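Local coordinates for protein motility-associated killing factor MakB (Vibrio cholerae serotype O1, PDB 6W1W) that probably acts as one component of a tripartite alpha-pore-forming cytotoxin, together with partner Mak proteins, on target cell membranes, at residues 196-201 with 211-216; 27-32 with 264-269. All coordinates share one frame; numbering follows the deposited sequence. Where two conformers were deposited one is given.

Contact 1: residues 196-201 with 211-216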
# COMPACT_ATOMS: atom_id res chain seq x y z
N MET A 196 2.32 4.91 13.43
CA MET A 196 1.88 6.11 12.73
C MET A 196 2.78 7.28 13.09
O MET A 196 2.89 7.64 14.26
CB MET A 196 0.42 6.42 13.05
CG MET A 196 -0.58 5.39 12.53
SD MET A 196 -0.39 5.01 10.77
CE MET A 196 -0.69 6.61 10.03
N VAL A 197 3.40 7.88 12.08
CA VAL A 197 4.31 9.00 12.28
C VAL A 197 3.59 10.26 11.81
O VAL A 197 3.48 10.52 10.61
CB VAL A 197 5.63 8.80 11.53
CG1 VAL A 197 6.57 9.97 11.78
CG2 VAL A 197 6.27 7.50 11.95
N THR A 198 3.11 11.04 12.77
CA THR A 198 2.55 12.35 12.49
C THR A 198 3.67 13.38 12.38
O THR A 198 4.48 13.52 13.31
CB THR A 198 1.57 12.76 13.58
OG1 THR A 198 0.62 11.71 13.79
CG2 THR A 198 0.85 14.04 13.20
N ILE A 199 3.74 14.08 11.25
CA ILE A 199 4.61 15.24 11.09
C ILE A 199 3.72 16.47 11.08
O ILE A 199 2.80 16.58 10.25
CB ILE A 199 5.43 15.16 9.79
CG1 ILE A 199 6.12 13.81 9.66
CG2 ILE A 199 6.45 16.29 9.74
CD1 ILE A 199 6.85 13.64 8.35
N SER A 200 3.98 17.41 11.99
CA SER A 200 3.11 18.56 12.18
C SER A 200 3.88 19.83 11.84
O SER A 200 4.77 20.24 12.59
CB SER A 200 2.57 18.62 13.61
OG SER A 200 3.32 19.50 14.42
N TYR A 201 3.51 20.46 10.73
CA TYR A 201 4.14 21.69 10.28
C TYR A 201 3.38 22.89 10.86
O TYR A 201 2.29 22.76 11.41
CB TYR A 201 4.17 21.75 8.76
CG TYR A 201 4.80 20.53 8.12
CD1 TYR A 201 4.06 19.38 7.86
CD2 TYR A 201 6.15 20.52 7.78
CE1 TYR A 201 4.63 18.26 7.29
CE2 TYR A 201 6.73 19.41 7.21
CZ TYR A 201 5.98 18.28 6.97
OH TYR A 201 6.58 17.17 6.40
N PHE A 211 -0.55 24.60 11.92
CA PHE A 211 -1.11 24.79 10.59
C PHE A 211 -1.53 23.46 9.97
O PHE A 211 -2.72 23.11 9.97
CB PHE A 211 -0.10 25.52 9.71
CG PHE A 211 -0.53 25.70 8.29
CD1 PHE A 211 0.02 24.92 7.28
CD2 PHE A 211 -1.46 26.66 7.95
CE1 PHE A 211 -0.37 25.08 5.97
CE2 PHE A 211 -1.85 26.83 6.63
CZ PHE A 211 -1.30 26.04 5.64
N LEU A 212 -0.57 22.72 9.43
CA LEU A 212 -0.83 21.47 8.73
C LEU A 212 -0.22 20.32 9.53
O LEU A 212 0.78 20.50 10.23
CB LEU A 212 -0.24 21.49 7.32
CG LEU A 212 -0.60 20.44 6.28
CD1 LEU A 212 -0.42 21.03 4.89
CD2 LEU A 212 0.23 19.16 6.41
N SER A 213 -0.83 19.14 9.41
CA SER A 213 -0.33 17.96 10.11
C SER A 213 -0.89 16.72 9.44
O SER A 213 -2.07 16.42 9.61
CB SER A 213 -0.71 18.01 11.59
OG SER A 213 -1.80 17.15 11.87
N PHE A 214 -0.06 16.01 8.69
CA PHE A 214 -0.46 14.75 8.08
C PHE A 214 0.41 13.62 8.62
O PHE A 214 1.53 13.83 9.08
CB PHE A 214 -0.38 14.81 6.55
CG PHE A 214 0.99 14.56 5.98
CD1 PHE A 214 2.03 15.42 6.25
CD2 PHE A 214 1.22 13.47 5.15
CE1 PHE A 214 3.29 15.19 5.72
CE2 PHE A 214 2.47 13.24 4.62
CZ PHE A 214 3.51 14.10 4.90
N ALA A 215 -0.14 12.40 8.56
CA ALA A 215 0.46 11.24 9.20
C ALA A 215 0.68 10.13 8.18
O ALA A 215 0.18 10.17 7.06
CB ALA A 215 -0.41 10.73 10.35
N GLY A 216 1.44 9.12 8.61
CA GLY A 216 1.77 8.01 7.74
C GLY A 216 2.44 6.90 8.52
O GLY A 216 2.97 7.13 9.61
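Residues 196-201 and 211-216 run antiparallel as the two arms of a beta hairpin, their short axes 4.5 Å apart at closest approach and 159° between directions. Ile199 N gives a backbone bond of 3.1 Å to Phe214 O. The return bond from Phe214 N to Ile199 O is weak, as is the one from Tyr201 N to Leu212 O. Val197 N also bonds to Gly216 O. Ser200 and Ser213 form a non-hydrogen-bonded pair, with their CB atoms 3.9 Å apart. On the same face, Thr198 OG1 lies 3.7 Å from Ala215 CB.

The other face is apolar and carries Val197, Ile199 and Phe214. Tyr201 joins it at one end. The Tyr201 and Phe214 rings meet edge to edge, with Tyr201 CE1 3.7 Å from Phe214 CE1. Their planes are nearly parallel and the rings lie almost in one plane, so this is no stack. The first torsion of Phe214 (chi1 83°) swings its ring toward the neighbouring strand, which brings the CE1 edge to Tyr201. Leu212 lies alongside Tyr201 and points the same way; Leu212 CD2 is 4.1 Å from Tyr201 CD1. At the far end the Met196 chain is bent at chi2 and chi3, and Met196 CE comes 3.5 Å from Gly216 C.

The 193-203 strand is internal in the sheet. Its other edge pairs with strand 338-346, through backbone bonds of Met196 and Thr198 to Val343 and Val345. Strand 209-220 is the outermost strand on its side within the chain. Ile262 of helix 251-270 packs on Tyr201, Leu212 and Phe214, while helix 157-176 touches Ile199 through Ile174 and Tyr201 through Ile167.

Contact 2: residues 27-32 with 264-269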
# COMPACT_ATOMS: atom_id res chain seq x y z
N SER A 27 -2.73 0.98 1.41
CA SER A 27 -3.66 0.97 2.53
C SER A 27 -3.44 2.12 3.50
O SER A 27 -4.35 2.46 4.27
CB SER A 27 -3.58 -0.36 3.29
OG SER A 27 -2.30 -0.53 3.88
N ASN A 28 -2.26 2.74 3.49
CA ASN A 28 -2.00 3.89 4.34
C ASN A 28 -2.04 5.21 3.59
O ASN A 28 -1.95 6.27 4.21
CB ASN A 28 -0.66 3.72 5.07
CG ASN A 28 -0.76 2.75 6.23
OD1 ASN A 28 -1.25 3.10 7.30
ND2 ASN A 28 -0.29 1.52 6.02
N TYR A 29 -2.18 5.18 2.26
CA TYR A 29 -2.53 6.39 1.54
C TYR A 29 -3.91 6.88 1.97
O TYR A 29 -4.16 8.09 1.99
CB TYR A 29 -2.51 6.16 0.03
CG TYR A 29 -2.97 7.36 -0.78
CD1 TYR A 29 -2.09 8.37 -1.12
CD2 TYR A 29 -4.29 7.47 -1.21
CE1 TYR A 29 -2.50 9.47 -1.85
CE2 TYR A 29 -4.72 8.56 -1.94
CZ TYR A 29 -3.82 9.56 -2.26
OH TYR A 29 -4.23 10.65 -2.99
N ASP A 30 -4.80 5.95 2.31
CA ASP A 30 -6.06 6.32 2.94
C ASP A 30 -5.82 7.00 4.28
O ASP A 30 -6.26 8.14 4.51
CB ASP A 30 -6.94 5.08 3.10
CG ASP A 30 -8.14 5.33 3.99
OD1 ASP A 30 -8.99 6.18 3.64
OD2 ASP A 30 -8.24 4.68 5.05
N ALA A 31 -5.08 6.32 5.17
CA ALA A 31 -4.80 6.88 6.49
C ALA A 31 -4.12 8.23 6.40
O ALA A 31 -4.42 9.15 7.18
CB ALA A 31 -3.93 5.90 7.29
N THR A 32 -3.19 8.39 5.45
CA THR A 32 -2.60 9.70 5.20
C THR A 32 -3.67 10.72 4.83
O THR A 32 -3.61 11.88 5.25
CB THR A 32 -1.55 9.60 4.09
OG1 THR A 32 -0.58 8.59 4.41
CG2 THR A 32 -0.84 10.94 3.88
N GLN A 264 2.86 17.17 -3.17
CA GLN A 264 3.92 16.52 -3.93
C GLN A 264 4.24 15.13 -3.39
O GLN A 264 4.63 14.24 -4.16
CB GLN A 264 5.18 17.40 -3.93
CG GLN A 264 6.30 16.89 -4.81
CD GLN A 264 5.85 16.61 -6.23
OE1 GLN A 264 5.78 15.46 -6.65
NE2 GLN A 264 5.55 17.67 -6.97
N THR A 265 4.07 14.91 -2.08
CA THR A 265 4.27 13.56 -1.55
C THR A 265 3.05 12.69 -1.80
O THR A 265 3.20 11.48 -2.03
CB THR A 265 4.62 13.61 -0.05
OG1 THR A 265 3.60 14.32 0.67
CG2 THR A 265 5.98 14.28 0.19
N LEU A 266 1.85 13.28 -1.76
CA LEU A 266 0.65 12.54 -2.13
C LEU A 266 0.72 12.05 -3.57
O LEU A 266 0.36 10.90 -3.86
CB LEU A 266 -0.59 13.41 -1.92
CG LEU A 266 -1.04 13.67 -0.48
CD1 LEU A 266 -2.25 14.60 -0.45
CD2 LEU A 266 -1.35 12.37 0.23
N SER A 267 1.17 12.91 -4.49
CA SER A 267 1.34 12.49 -5.87
C SER A 267 2.27 11.30 -5.98
O SER A 267 1.97 10.32 -6.67
CB SER A 267 1.85 13.66 -6.72
OG SER A 267 0.78 14.47 -7.18
N ASN A 268 3.42 11.36 -5.30
CA ASN A 268 4.36 10.24 -5.37
C ASN A 268 3.82 9.02 -4.64
O ASN A 268 4.07 7.88 -5.08
CB ASN A 268 5.71 10.65 -4.78
CG ASN A 268 6.42 11.70 -5.62
OD1 ASN A 268 6.82 12.75 -5.11
ND2 ASN A 268 6.58 11.42 -6.91
N MET A 269 3.10 9.23 -3.54
CA MET A 269 2.48 8.11 -2.85
C MET A 269 1.46 7.41 -3.74
O MET A 269 1.38 6.17 -3.74
CB MET A 269 1.81 8.60 -1.56
CG MET A 269 1.82 7.62 -0.41
SD MET A 269 1.27 8.40 1.14
CE MET A 269 2.06 10.01 1.03
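Tyr29 turns the edge of its ring to Met269, with Tyr29 CD1 3.9 Å from Met269 CB. The sulfur also lies at this edge, 5.4 Å from Met269 SD to the centre of the Tyr29 ring, as a Met-aromatic contact. With CG anti to the backbone N (chi1 175°), the Tyr29 ring reaches across to the other helix. The Leu266 side chain stands roughly perpendicular to that of Tyr29, and Leu266 CD2 comes 3.7 Å from Tyr29 CE1.

The two segments are nearly antiparallel and belong to helices 9-35 and 251-270 of the long helical bundle. Their axes stay 11.1 Å apart, so the gap is filled mainly by side chains.

The ends of Thr32 and Met269 meet, Thr32 OG1 lying 3.8 Å from Met269 SD. Within the helix, Thr32 OG1 and Thr32 N both bond to Asn28 O, from opposite faces of its carbonyl plane. The hydroxyl bond, Thr32 OG1 to Asn28 O, is 2.7 Å. With OG1 held there, Thr32 CG2 is left facing Leu266, 4.0 Å from Leu266 CD2. Ala215 O is a second acceptor near the hydroxyl. Leu58 and Met62 of helix 46-66 also pack on Tyr29, whose OH makes a weak hydrogen bond to Glu139.

From the N terminus, the chain passes first through residues 27-32 on helix 9-35. Most of the helical bundle follows before strand 193-203. Contact 1 closes a loop of nine residues, of which 204-208 form the turn into strand 209-220. The chain then runs through two shorter helices to helix 251-270, and contact 2 closes a loop of 231 residues that encloses contact 1. Their centres are 12 Å apart, and they touch. Thr32 OG1 is 3.2 Å from Ala215 O, a probable hydrogen bond, though Asn28 O would share the single proton. Thr32 CG2 packs on Phe214 CD2. Thr32 thereby ties the outer hairpin strand to the pair of bundle helices.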